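Local coordinates for SufE-like protein, chloroplastic (Arabidopsis thaliana, PDB 4PUI), which activates the chloroplast cysteine desulfurase NFS2, helping to supply sulfur for iron-sulfur clusters, this chain being the BolA domain of the longer protein, at residues T48-F59 against G82-P93. Numbering follows the deposited sequence.
Sequences THFNLRIVSDAF and GLHALSIVAKTP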
# COMPACT_ATOMS: atom_id res chain seq x y z
N THR A 48 -4.73 8.15 8.16
CA THR A 48 -5.43 8.61 6.96
C THR A 48 -4.54 8.59 5.72
O THR A 48 -5.05 8.55 4.61
CB THR A 48 -5.91 10.06 7.16
OG1 THR A 48 -4.79 10.87 7.51
CG2 THR A 48 -6.95 10.13 8.25
N HIS A 49 -3.23 8.61 5.92
CA HIS A 49 -2.29 8.68 4.81
C HIS A 49 -1.12 7.73 4.99
O HIS A 49 -0.47 7.74 6.03
CB HIS A 49 -1.75 10.11 4.67
CG HIS A 49 -2.79 11.11 4.27
ND1 HIS A 49 -3.76 11.56 5.14
CD2 HIS A 49 -3.01 11.74 3.10
CE1 HIS A 49 -4.54 12.43 4.51
NE2 HIS A 49 -4.11 12.55 3.27
N PHE A 50 -0.86 6.91 3.98
CA PHE A 50 0.29 6.01 4.00
C PHE A 50 1.08 6.12 2.71
O PHE A 50 0.53 6.39 1.65
CB PHE A 50 -0.15 4.56 4.17
CG PHE A 50 -0.75 4.26 5.52
CD1 PHE A 50 -2.08 4.54 5.78
CD2 PHE A 50 0.02 3.68 6.52
CE1 PHE A 50 -2.63 4.27 7.03
CE2 PHE A 50 -0.52 3.39 7.76
CZ PHE A 50 -1.86 3.69 8.02
N ASN A 51 2.39 5.91 2.83
CA ASN A 51 3.24 5.67 1.68
C ASN A 51 3.49 4.17 1.61
O ASN A 51 3.86 3.56 2.61
CB ASN A 51 4.60 6.39 1.80
CG ASN A 51 4.46 7.91 1.79
OD1 ASN A 51 3.55 8.46 1.18
ND2 ASN A 51 5.39 8.60 2.46
N LEU A 52 3.30 3.59 0.43
CA LEU A 52 3.56 2.16 0.22
C LEU A 52 4.68 1.97 -0.81
O LEU A 52 4.66 2.59 -1.87
CB LEU A 52 2.32 1.48 -0.33
CG LEU A 52 1.03 1.62 0.47
CD1 LEU A 52 -0.11 0.87 -0.21
CD2 LEU A 52 1.23 1.10 1.88
N ARG A 53 5.65 1.11 -0.49
CA ARG A 53 6.62 0.68 -1.49
C ARG A 53 6.54 -0.84 -1.55
O ARG A 53 6.78 -1.52 -0.56
CB ARG A 53 8.04 1.12 -1.14
CG ARG A 53 9.08 0.72 -2.21
CD ARG A 53 10.48 1.07 -1.76
NE ARG A 53 11.51 0.77 -2.76
CZ ARG A 53 12.12 -0.40 -2.86
NH1 ARG A 53 11.78 -1.39 -2.06
NH2 ARG A 53 13.08 -0.58 -3.78
N ILE A 54 6.18 -1.36 -2.72
CA ILE A 54 5.94 -2.79 -2.88
C ILE A 54 6.74 -3.32 -4.04
O ILE A 54 6.60 -2.83 -5.15
CB ILE A 54 4.46 -3.07 -3.18
CG1 ILE A 54 3.58 -2.24 -2.24
CG2 ILE A 54 4.13 -4.59 -3.09
CD1 ILE A 54 2.11 -2.24 -2.62
N VAL A 55 7.56 -4.34 -3.77
CA VAL A 55 8.24 -5.06 -4.84
C VAL A 55 7.65 -6.47 -4.93
O VAL A 55 7.79 -7.27 -4.01
CB VAL A 55 9.76 -5.13 -4.61
CG1 VAL A 55 10.44 -5.77 -5.82
CG2 VAL A 55 10.33 -3.72 -4.37
N SER A 56 6.95 -6.75 -6.03
CA SER A 56 6.25 -8.03 -6.16
C SER A 56 6.24 -8.51 -7.60
O SER A 56 6.10 -7.69 -8.51
CB SER A 56 4.79 -7.91 -5.70
OG SER A 56 4.04 -9.10 -5.93
N ASP A 57 6.35 -9.83 -7.76
CA ASP A 57 6.14 -10.53 -9.03
C ASP A 57 4.81 -10.17 -9.69
O ASP A 57 4.69 -10.19 -10.92
CB ASP A 57 6.04 -12.03 -8.78
CG ASP A 57 7.36 -12.67 -8.48
OD1 ASP A 57 8.38 -11.96 -8.55
OD2 ASP A 57 7.35 -13.88 -8.20
N ALA A 58 3.81 -9.89 -8.86
CA ALA A 58 2.44 -9.74 -9.32
C ALA A 58 2.26 -8.55 -10.25
O ALA A 58 1.27 -8.47 -10.97
CB ALA A 58 1.48 -9.65 -8.13
N PHE A 59 3.22 -7.62 -10.24
CA PHE A 59 3.16 -6.43 -11.08
C PHE A 59 3.71 -6.63 -12.49
O PHE A 59 3.61 -5.74 -13.33
CB PHE A 59 3.91 -5.27 -10.44
CG PHE A 59 3.41 -4.90 -9.08
CD1 PHE A 59 2.05 -4.80 -8.82
CD2 PHE A 59 4.31 -4.66 -8.06
CE1 PHE A 59 1.61 -4.45 -7.56
CE2 PHE A 59 3.87 -4.31 -6.79
CZ PHE A 59 2.52 -4.21 -6.54
N GLY A 82 -12.04 5.50 6.27
CA GLY A 82 -11.14 6.36 7.02
C GLY A 82 -9.80 6.61 6.37
O GLY A 82 -9.14 7.59 6.69
N LEU A 83 -9.39 5.71 5.47
CA LEU A 83 -8.15 5.89 4.73
C LEU A 83 -8.39 6.90 3.61
O LEU A 83 -9.31 6.73 2.81
CB LEU A 83 -7.67 4.56 4.14
CG LEU A 83 -6.40 4.59 3.29
CD1 LEU A 83 -5.28 5.15 4.12
CD2 LEU A 83 -6.05 3.18 2.76
N HIS A 84 -7.59 7.96 3.58
CA HIS A 84 -7.81 9.03 2.62
C HIS A 84 -6.95 8.90 1.38
O HIS A 84 -7.44 9.03 0.26
CB HIS A 84 -7.56 10.39 3.27
CG HIS A 84 -8.59 10.78 4.28
ND1 HIS A 84 -9.74 10.05 4.49
CD2 HIS A 84 -8.65 11.83 5.13
CE1 HIS A 84 -10.46 10.63 5.43
NE2 HIS A 84 -9.82 11.70 5.85
N ALA A 85 -5.66 8.63 1.58
CA ALA A 85 -4.73 8.63 0.45
C ALA A 85 -3.65 7.58 0.61
O ALA A 85 -3.17 7.33 1.71
CB ALA A 85 -4.10 10.00 0.29
N LEU A 86 -3.27 6.98 -0.52
CA LEU A 86 -2.12 6.10 -0.56
C LEU A 86 -1.15 6.61 -1.62
O LEU A 86 -1.53 6.84 -2.76
CB LEU A 86 -2.53 4.68 -0.93
CG LEU A 86 -3.39 3.92 0.08
CD1 LEU A 86 -4.02 2.71 -0.58
CD2 LEU A 86 -2.55 3.52 1.27
N SER A 87 0.11 6.76 -1.23
CA SER A 87 1.15 7.09 -2.18
C SER A 87 1.90 5.80 -2.54
O SER A 87 2.59 5.23 -1.70
CB SER A 87 2.10 8.12 -1.58
OG SER A 87 3.19 8.38 -2.44
N ILE A 88 1.78 5.37 -3.79
CA ILE A 88 2.20 4.02 -4.17
C ILE A 88 3.45 4.00 -5.05
O ILE A 88 3.52 4.70 -6.05
CB ILE A 88 1.06 3.30 -4.89
CG1 ILE A 88 -0.11 3.11 -3.92
CG2 ILE A 88 1.54 1.95 -5.46
CD1 ILE A 88 -1.39 2.65 -4.58
N VAL A 89 4.44 3.21 -4.65
CA VAL A 89 5.56 2.85 -5.52
C VAL A 89 5.45 1.34 -5.66
O VAL A 89 5.47 0.63 -4.66
CB VAL A 89 6.93 3.23 -4.93
CG1 VAL A 89 8.07 2.65 -5.78
CG2 VAL A 89 7.07 4.75 -4.86
N ALA A 90 5.27 0.88 -6.89
CA ALA A 90 5.07 -0.54 -7.15
C ALA A 90 6.01 -1.00 -8.24
O ALA A 90 5.90 -0.55 -9.39
CB ALA A 90 3.62 -0.81 -7.56
N LYS A 91 6.94 -1.88 -7.88
CA LYS A 91 7.96 -2.34 -8.81
C LYS A 91 8.02 -3.85 -8.84
O LYS A 91 7.65 -4.52 -7.88
CB LYS A 91 9.33 -1.82 -8.39
CG LYS A 91 9.37 -0.32 -8.20
CD LYS A 91 10.78 0.17 -7.91
CE LYS A 91 10.82 1.68 -7.97
NZ LYS A 91 12.04 2.18 -8.66
N THR A 92 8.53 -4.39 -9.93
CA THR A 92 8.86 -5.81 -9.95
C THR A 92 10.30 -5.98 -9.47
O THR A 92 11.06 -5.02 -9.46
CB THR A 92 8.74 -6.38 -11.37
OG1 THR A 92 9.69 -5.73 -12.20
CG2 THR A 92 7.34 -6.13 -11.92
N PRO A 93 10.67 -7.20 -9.06
CA PRO A 93 12.07 -7.39 -8.67
C PRO A 93 13.04 -6.99 -9.78
O PRO A 93 14.12 -6.45 -9.50
CB PRO A 93 12.14 -8.89 -8.37
CG PRO A 93 10.77 -9.22 -7.86
CD PRO A 93 9.84 -8.37 -8.71
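The ring of F59 lies with one face over the methyl of A90, whose CB sits 3.8 Å from the F59 ring centroid. At the ring edge F59 CD2 is 3.3 Å from K91 O, and T92 CG2 packs on F59 CB. With CG anti to its carbonyl carbon (chi1 -58°), F59 turns back from the 3-10 turn onto the end of strand 85-91. A serine in its place would probably uncover the A90 methyl and open a gap beside the K91 carbonyl.

Upstream, strands 49-55 and 85-91 run parallel, joined by alternating N-H...O=C hydrogen bonds: F50, L52, I54 and S56 donate to A85, S87, V89 and K91, while S87, V89 and K91 donate back to F50, L52 and I54. At the entry T48 O takes two donors, H84 N at 2.8 Å on a lone pair in the carbonyl plane and A85 N at 3.1 Å. T48 CG2 rests over the face of the H84 ring, while T48 OG1 is hydrogen-bonded to H49 ND1 at 2.7 Å, which holds that imidazole with its CD2 3.5 Å from A85 CB.

On the face carrying F50, L52 and I54, L83 CD1 comes to the edge of the F50 ring, and L86 CD2 packs against both F50 CB and L52 CD1. Helices 5-18 and 64-74 cover this apolar side. On the other face, R53 reaches E22 in a salt bridge and N51 ND2 bonds E26, both on the antiparallel neighbour 22-27. Between strands 49-55 and 85-91 the chain passes through helices 64-74 and 76-79, a beta-alpha-beta crossover within the alpha+beta fold of the BolA domain.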